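Local coordinates for attaching and effacing protein, pathogenesis factor (Escherichia coli, PDB 4E9L) that probably mediates adhesion of Escherichia coli to host cells as a surface-anchored member of the intimin/invasin family built from tandem immunoglobulin-like domains, at residues A[269-274]-A[283-288]; A[197-202]-A[212-217]. All coordinates share one frame; numbering follows the deposited sequence.

How the contacts relate
Both contacts lie in the middle one of the three immunoglobulin-like domains modelled here, and they follow one another along the chain. Contact 2 comes first: strand 198-201 runs out, the chain passes through the short strand 205-207, and 212-217 returns beside 197-202, closing a loop of nine residues. Contact 1 closes later, where 283-288 folds back on 269-274 across a hairpin. Neither loop encloses or crosses the other. The two pairs belong to opposite sheets of a beta sandwich and meet face to face, with centres about 9 Å apart. Val199 packs on Pro273 and Ala285, and Thr212 on Leu287, joining the sheets.

Contact 1: residues A[269-274]-A[283-288]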
ATOM      1  N   LEU A 269     -13.519  -8.906  -1.627  1.00 18.96           N
ATOM      2  CA  LEU A 269     -13.146  -8.056  -0.511  1.00 19.21           C
ATOM      3  C   LEU A 269     -12.776  -6.661  -1.045  1.00 21.93           C
ATOM      4  O   LEU A 269     -12.045  -6.549  -2.030  1.00 22.10           O
ATOM      5  CB  LEU A 269     -11.929  -8.703   0.198  1.00 19.59           C
ATOM      6  CG  LEU A 269     -11.340  -7.994   1.417  1.00 24.31           C
ATOM      7  CD1 LEU A 269     -12.400  -7.710   2.438  1.00 25.33           C
ATOM      8  CD2 LEU A 269     -10.265  -8.852   2.064  1.00 27.35           C
ATOM      9  N   ARG A 270     -13.284  -5.614  -0.393  1.00 18.37           N
ATOM     10  CA  ARG A 270     -12.987  -4.224  -0.750  0.50 18.33           C
ATOM     11  C   ARG A 270     -12.428  -3.521   0.472  1.00 22.59           C
ATOM     12  O   ARG A 270     -12.929  -3.737   1.581  1.00 20.92           O
ATOM     13  CB  ARG A 270     -14.241  -3.485  -1.262  0.50 20.09           C
ATOM     14  CG  ARG A 270     -14.711  -3.972  -2.627  0.50 30.39           C
ATOM     15  CD  ARG A 270     -16.023  -3.341  -3.078  0.50 37.39           C
ATOM     16  NE  ARG A 270     -17.151  -3.654  -2.193  0.50 40.32           N
ATOM     17  CZ  ARG A 270     -17.847  -4.786  -2.218  0.50 51.83           C
ATOM     18  NH1 ARG A 270     -17.525  -5.755  -3.070  0.50 44.79           N
ATOM     19  NH2 ARG A 270     -18.858  -4.967  -1.381  0.50 34.18           N
ATOM     20  N   VAL A 271     -11.373  -2.706   0.275  1.00 18.29           N
ATOM     21  CA  VAL A 271     -10.726  -1.964   1.338  1.00 17.56           C
ATOM     22  C   VAL A 271     -10.793  -0.480   1.056  1.00 20.76           C
ATOM     23  O   VAL A 271     -10.324  -0.015   0.015  1.00 20.60           O
ATOM     24  CB  VAL A 271      -9.282  -2.457   1.689  1.00 20.48           C
ATOM     25  CG1 VAL A 271      -8.377  -2.528   0.469  1.00 20.26           C
ATOM     26  CG2 VAL A 271      -8.639  -1.609   2.803  1.00 19.98           C
ATOM     27  N   MET A 272     -11.365   0.254   1.995  1.00 15.60           N
ATOM     28  CA  MET A 272     -11.455   1.702   1.921  1.00 15.70           C
ATOM     29  C   MET A 272     -10.695   2.302   3.119  1.00 20.35           C
ATOM     30  O   MET A 272     -11.166   2.170   4.249  1.00 19.83           O
ATOM     31  CB  MET A 272     -12.928   2.162   1.883  1.00 18.34           C
ATOM     32  CG  MET A 272     -13.117   3.695   1.906  1.00 21.44           C
ATOM     33  SD  MET A 272     -12.201   4.538   0.586  1.00 25.68           S
ATOM     34  CE  MET A 272     -13.343   4.229  -0.805  1.00 22.94           C
ATOM     35  N   PRO A 273      -9.520   2.948   2.914  1.00 18.13           N
ATOM     36  CA  PRO A 273      -8.873   3.637   4.042  1.00 17.06           C
ATOM     37  C   PRO A 273      -9.789   4.781   4.457  1.00 20.37           C
ATOM     38  O   PRO A 273     -10.539   5.332   3.626  1.00 18.45           O
ATOM     39  CB  PRO A 273      -7.575   4.211   3.447  1.00 17.99           C
ATOM     40  CG  PRO A 273      -7.434   3.576   2.120  1.00 23.04           C
ATOM     41  CD  PRO A 273      -8.817   3.235   1.650  1.00 19.28           C
ATOM     42  N   LEU A 274      -9.787   5.067   5.762  1.00 18.04           N
ATOM     43  CA  LEU A 274     -10.643   6.092   6.332  1.00 19.43           C
ATOM     44  C   LEU A 274      -9.837   7.176   7.022  1.00 24.19           C
ATOM     45  O   LEU A 274      -8.882   6.879   7.748  1.00 23.09           O
ATOM     46  CB  LEU A 274     -11.620   5.485   7.363  1.00 19.85           C
ATOM     47  CG  LEU A 274     -12.587   4.383   6.925  1.00 25.06           C
ATOM     48  CD1 LEU A 274     -13.233   3.732   8.138  1.00 26.42           C
ATOM     49  CD2 LEU A 274     -13.670   4.907   5.998  1.00 26.32           C
ATOM     50  N   GLU A 283     -12.260   5.265  -4.796  1.00 26.47           N
ATOM     51  CA  GLU A 283     -12.936   3.977  -4.824  1.00 26.14           C
ATOM     52  C   GLU A 283     -12.114   2.990  -4.027  1.00 26.21           C
ATOM     53  O   GLU A 283     -10.895   3.127  -3.939  1.00 24.54           O
ATOM     54  CB  GLU A 283     -13.166   3.501  -6.274  1.00 28.28           C
ATOM     55  CG  GLU A 283     -11.897   3.374  -7.104  1.00 39.89           C
ATOM     56  CD  GLU A 283     -12.102   2.961  -8.551  1.00 71.82           C
ATOM     57  OE1 GLU A 283     -12.682   1.877  -8.792  1.00 70.85           O
ATOM     58  OE2 GLU A 283     -11.644   3.709  -9.445  1.00 69.43           O
ATOM     59  N   ALA A 284     -12.784   2.029  -3.404  1.00 22.39           N
ATOM     60  CA  ALA A 284     -12.120   1.015  -2.582  1.00 21.30           C
ATOM     61  C   ALA A 284     -11.235   0.141  -3.458  1.00 23.70           C
ATOM     62  O   ALA A 284     -11.573  -0.094  -4.628  1.00 23.15           O
ATOM     63  CB  ALA A 284     -13.169   0.157  -1.888  1.00 22.03           C
ATOM     64  N   ALA A 285     -10.088  -0.303  -2.927  1.00 19.38           N
ATOM     65  CA  ALA A 285      -9.245  -1.245  -3.679  1.00 19.71           C
ATOM     66  C   ALA A 285      -9.955  -2.619  -3.589  1.00 24.78           C
ATOM     67  O   ALA A 285     -10.481  -2.977  -2.528  1.00 23.34           O
ATOM     68  CB  ALA A 285      -7.861  -1.336  -3.076  1.00 19.84           C
ATOM     69  N   GLN A 286     -10.014  -3.357  -4.700  1.00 21.73           N
ATOM     70  CA  GLN A 286     -10.695  -4.630  -4.688  1.00 23.04           C
ATOM     71  C   GLN A 286      -9.765  -5.824  -4.910  1.00 25.15           C
ATOM     72  O   GLN A 286      -8.844  -5.792  -5.737  1.00 22.65           O
ATOM     73  CB  GLN A 286     -11.867  -4.633  -5.681  1.00 26.20           C
ATOM     74  CG  GLN A 286     -12.907  -5.740  -5.436  1.00 55.40           C
ATOM     75  CD  GLN A 286     -14.274  -5.440  -6.026  1.00 86.44           C
ATOM     76  OE1 GLN A 286     -14.583  -4.321  -6.463  1.00 86.45           O
ATOM     77  NE2 GLN A 286     -15.143  -6.434  -6.016  1.00 80.82           N
ATOM     78  N   LEU A 287     -10.005  -6.874  -4.125  1.00 21.04           N
ATOM     79  CA  LEU A 287      -9.284  -8.117  -4.294  1.00 20.43           C
ATOM     80  C   LEU A 287     -10.219  -9.304  -4.142  1.00 21.56           C
ATOM     81  O   LEU A 287     -11.347  -9.169  -3.637  1.00 21.76           O
ATOM     82  CB  LEU A 287      -7.995  -8.234  -3.436  1.00 20.86           C
ATOM     83  CG  LEU A 287      -8.071  -8.341  -1.905  1.00 25.74           C
ATOM     84  CD1 LEU A 287      -8.254  -9.810  -1.443  1.00 26.80           C
ATOM     85  CD2 LEU A 287      -6.743  -7.919  -1.304  1.00 28.68           C
ATOM     86  N   THR A 288      -9.761 -10.444  -4.626  1.00 16.72           N
ATOM     87  CA  THR A 288     -10.462 -11.703  -4.495  1.00 16.76           C
ATOM     88  C   THR A 288      -9.672 -12.552  -3.515  1.00 19.02           C
ATOM     89  O   THR A 288      -8.461 -12.782  -3.710  1.00 18.00           O
ATOM     90  CB  THR A 288     -10.607 -12.382  -5.875  1.00 24.24           C
ATOM     91  OG1 THR A 288     -11.462 -11.567  -6.675  1.00 25.58           O
ATOM     92  CG2 THR A 288     -11.223 -13.767  -5.790  1.00 24.14           C
TER
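Arg270 runs its CG alongside the end of Gln286, 3.7 Å from Gln286 CD, the two side chains pointing the same way. Arg270 is modelled in two conformers, which makes the place of its guanidinium less certain; in one of them the guanidinium and amide planes stand 72° apart, and Gln286 NE2 sits at the guanidinium edge without bonding to it. That amide nitrogen is instead hydrogen-bonded to Glu268 OE1, which helps fix the amide. Arg270 and Gln286 form an antiparallel non-hydrogen-bonded pair, flanked by the hydrogen-bonded pairs Leu269–Leu287 and Val271–Ala285, each of which exchanges two backbone bonds. On the inner face Val271 CG1 reaches Ala285 CB at 3.8 Å, and Leu269 and Leu287 lie alongside one another, CD2 to CD1 at 4.2 Å. Val201 of the facing sheet touches both Val271 and Ala285. Opposite the irregular 283-284 part of the partner strand, Met272 bends at chi2 (55°) and chi3 (80°), bringing CE back to 3.5 Å from Ala284 N. Ala284 CB meets Arg270 CB at 3.8 Å. The hairpin therefore turns aliphatic groups into the sandwich core and carries a mixed outer side, with Arg270 and Gln286 beside Met272 and Ala284. There the pair touches through the Arg270 methylenes and the Gln286 CG and amide carbon; with the amide N-H taken up by Glu268 OE1 and not by Arg270, the two residues pack without a polar bond between them.

Contact 2: residues A[197-202]-A[212-217]; sequences SKVSVA and TTVTLV
Lys198, Ala202 and Val217 have the most surface buried in this antiparallel pairing, which forms one edge of a four-stranded sheet in an immunoglobulin-like beta sandwich of the invasin type. Strand 198-201 is an edge strand, and 212-217 lies between it and strand 255-261. Lys198 and Val217 are a hydrogen-bonded pair, joined by Lys198 N to Val217 O at 3.0 Å and by Val217 N to Lys198 O at 2.8 Å. The Lys198 side chain is fully extended, and its ammonium end leads away from the partner strand; only the root of the side chain lies beside Val217. Ser200 and Thr215 repeat the two-bond pattern on the same outward face. At the other end Ala202, just past the end of the strand, still gives its N to Thr213 O, with 155° at the hydrogen. Its CB touches Thr212 OG1 at 3.5 Å, a hydroxyl whose hydrogen-bond partner is Glu203 OE1, and is 4.3 Å from Thr213 CB. The inward face is aliphatic. Val214 presents one methyl to each valine of the edge strand: the Val214 and Val199 side chains cross at an angle, CG1 to CG2 3.5 Å, and Val214 CG2 runs alongside Val201 CG1 at 4.0 Å. Trp248 of the same sheet packs on Val214 and Leu216, while from the facing sheet Ala281 meets Val199 and Pro273 meets Leu216, placing this face in the domain core. In Leu216, chi1 of 171° with chi2 of 72° turns CD1 toward the edge strand, 3.7 Å from Lys198 O.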
ATOM      1  N   SER A 197      -7.043  11.335  -4.144  1.00 18.24           N
ATOM      2  CA  SER A 197      -6.364  10.322  -3.337  1.00 16.42           C
ATOM      3  C   SER A 197      -6.641   8.932  -3.913  1.00 20.66           C
ATOM      4  O   SER A 197      -7.689   8.708  -4.522  1.00 20.85           O
ATOM      5  CB  SER A 197      -6.791  10.424  -1.880  1.00 14.70           C
ATOM      6  OG  SER A 197      -6.481  11.712  -1.373  1.00 21.62           O
ATOM      7  N   LYS A 198      -5.703   8.006  -3.720  1.00 16.03           N
ATOM      8  CA  LYS A 198      -5.838   6.684  -4.325  1.00 16.63           C
ATOM      9  C   LYS A 198      -5.379   5.597  -3.394  1.00 19.38           C
ATOM     10  O   LYS A 198      -4.340   5.745  -2.738  1.00 17.63           O
ATOM     11  CB  LYS A 198      -5.004   6.633  -5.624  1.00 19.36           C
ATOM     12  CG  LYS A 198      -5.288   5.423  -6.518  1.00 45.59           C
ATOM     13  CD  LYS A 198      -4.549   5.493  -7.853  1.00 56.51           C
ATOM     14  CE  LYS A 198      -4.716   4.228  -8.661  1.00 64.19           C
ATOM     15  NZ  LYS A 198      -4.029   4.330  -9.976  1.00 70.56           N
ATOM     16  N   VAL A 199      -6.112   4.478  -3.405  1.00 15.82           N
ATOM     17  CA  VAL A 199      -5.778   3.262  -2.664  1.00 15.80           C
ATOM     18  C   VAL A 199      -5.492   2.117  -3.664  1.00 18.85           C
ATOM     19  O   VAL A 199      -6.191   1.987  -4.665  1.00 18.31           O
ATOM     20  CB  VAL A 199      -6.796   2.876  -1.543  1.00 20.42           C
ATOM     21  CG1 VAL A 199      -8.186   2.586  -2.107  1.00 20.37           C
ATOM     22  CG2 VAL A 199      -6.297   1.660  -0.743  1.00 20.35           C
ATOM     23  N   SER A 200      -4.487   1.277  -3.358  1.00 15.79           N
ATOM     24  CA  SER A 200      -4.041   0.190  -4.210  1.00 15.73           C
ATOM     25  C   SER A 200      -3.659  -1.004  -3.340  1.00 19.95           C
ATOM     26  O   SER A 200      -3.247  -0.820  -2.208  1.00 19.66           O
ATOM     27  CB  SER A 200      -2.815   0.676  -4.994  1.00 19.69           C
ATOM     28  OG  SER A 200      -2.163  -0.347  -5.724  1.00 33.92           O
ATOM     29  N   VAL A 201      -3.802  -2.227  -3.856  1.00 17.23           N
ATOM     30  CA  VAL A 201      -3.374  -3.443  -3.143  1.00 16.32           C
ATOM     31  C   VAL A 201      -2.258  -4.079  -3.976  1.00 19.63           C
ATOM     32  O   VAL A 201      -2.295  -3.993  -5.205  1.00 19.18           O
ATOM     33  CB  VAL A 201      -4.497  -4.458  -2.767  1.00 19.66           C
ATOM     34  CG1 VAL A 201      -5.393  -3.907  -1.659  1.00 19.39           C
ATOM     35  CG2 VAL A 201      -5.308  -4.896  -3.993  1.00 20.10           C
ATOM     36  N   ALA A 202      -1.246  -4.636  -3.311  1.00 14.47           N
ATOM     37  CA  ALA A 202      -0.085  -5.238  -3.968  1.00 14.52           C
ATOM     38  C   ALA A 202      -0.454  -6.470  -4.816  1.00 20.25           C
ATOM     39  O   ALA A 202       0.163  -6.699  -5.855  1.00 18.97           O
ATOM     40  CB  ALA A 202       0.965  -5.607  -2.934  1.00 14.43           C
ATOM     41  N   THR A 212      -1.634  -9.114   2.207  1.00 16.93           N
ATOM     42  CA  THR A 212      -1.082  -8.250   1.158  1.00 16.66           C
ATOM     43  C   THR A 212      -0.867  -6.839   1.734  1.00 18.40           C
ATOM     44  O   THR A 212      -1.323  -6.547   2.840  1.00 18.49           O
ATOM     45  CB  THR A 212      -1.947  -8.273  -0.141  1.00 20.25           C
ATOM     46  OG1 THR A 212      -1.201  -7.667  -1.204  1.00 20.91           O
ATOM     47  CG2 THR A 212      -3.255  -7.514  -0.004  1.00 15.34           C
ATOM     48  N   THR A 213      -0.168  -5.979   0.986  1.00 13.67           N
ATOM     49  CA  THR A 213       0.088  -4.603   1.369  1.00 12.82           C
ATOM     50  C   THR A 213      -0.904  -3.698   0.683  1.00 13.42           C
ATOM     51  O   THR A 213      -1.174  -3.836  -0.518  1.00 14.43           O
ATOM     52  CB  THR A 213       1.541  -4.172   1.053  1.00 15.66           C
ATOM     53  OG1 THR A 213       2.432  -5.089   1.690  1.00 19.16           O
ATOM     54  CG2 THR A 213       1.834  -2.749   1.553  1.00 15.37           C
ATOM     55  N   VAL A 214      -1.470  -2.810   1.459  1.00 11.10           N
ATOM     56  CA  VAL A 214      -2.404  -1.783   0.984  1.00 12.56           C
ATOM     57  C   VAL A 214      -1.601  -0.490   0.988  1.00 16.81           C
ATOM     58  O   VAL A 214      -0.959  -0.196   1.998  1.00 17.55           O
ATOM     59  CB  VAL A 214      -3.636  -1.658   1.912  1.00 17.85           C
ATOM     60  CG1 VAL A 214      -4.616  -0.602   1.388  1.00 18.38           C
ATOM     61  CG2 VAL A 214      -4.329  -2.984   2.061  1.00 19.29           C
ATOM     62  N   THR A 215      -1.639   0.284  -0.109  1.00 12.83           N
ATOM     63  CA  THR A 215      -0.957   1.588  -0.162  1.00 11.94           C
ATOM     64  C   THR A 215      -2.018   2.690  -0.391  1.00 16.55           C
ATOM     65  O   THR A 215      -2.866   2.566  -1.290  1.00 16.68           O
ATOM     66  CB  THR A 215       0.115   1.622  -1.297  1.00 15.51           C
ATOM     67  OG1 THR A 215       1.085   0.595  -1.101  1.00 18.99           O
ATOM     68  CG2 THR A 215       0.865   2.952  -1.357  1.00 14.07           C
ATOM     69  N   LEU A 216      -1.963   3.756   0.421  1.00 12.87           N
ATOM     70  CA  LEU A 216      -2.803   4.936   0.244  1.00 12.52           C
ATOM     71  C   LEU A 216      -1.878   6.097  -0.172  1.00 16.21           C
ATOM     72  O   LEU A 216      -0.856   6.320   0.469  1.00 15.33           O
ATOM     73  CB  LEU A 216      -3.544   5.327   1.545  1.00 12.14           C
ATOM     74  CG  LEU A 216      -4.282   6.703   1.499  1.00 16.62           C
ATOM     75  CD1 LEU A 216      -5.555   6.645   0.594  1.00 15.49           C
ATOM     76  CD2 LEU A 216      -4.675   7.158   2.898  1.00 21.58           C
ATOM     77  N   VAL A 217      -2.239   6.836  -1.221  1.00 13.30           N
ATOM     78  CA  VAL A 217      -1.508   8.048  -1.571  1.00 14.15           C
ATOM     79  C   VAL A 217      -2.566   9.148  -1.311  1.00 18.48           C
ATOM     80  O   VAL A 217      -3.611   9.183  -1.964  1.00 16.86           O
ATOM     81  CB  VAL A 217      -0.868   8.052  -2.991  1.00 20.20           C
ATOM     82  CG1 VAL A 217      -0.237   9.407  -3.281  1.00 21.54           C
ATOM     83  CG2 VAL A 217       0.210   6.971  -3.094  1.00 19.81           C
TER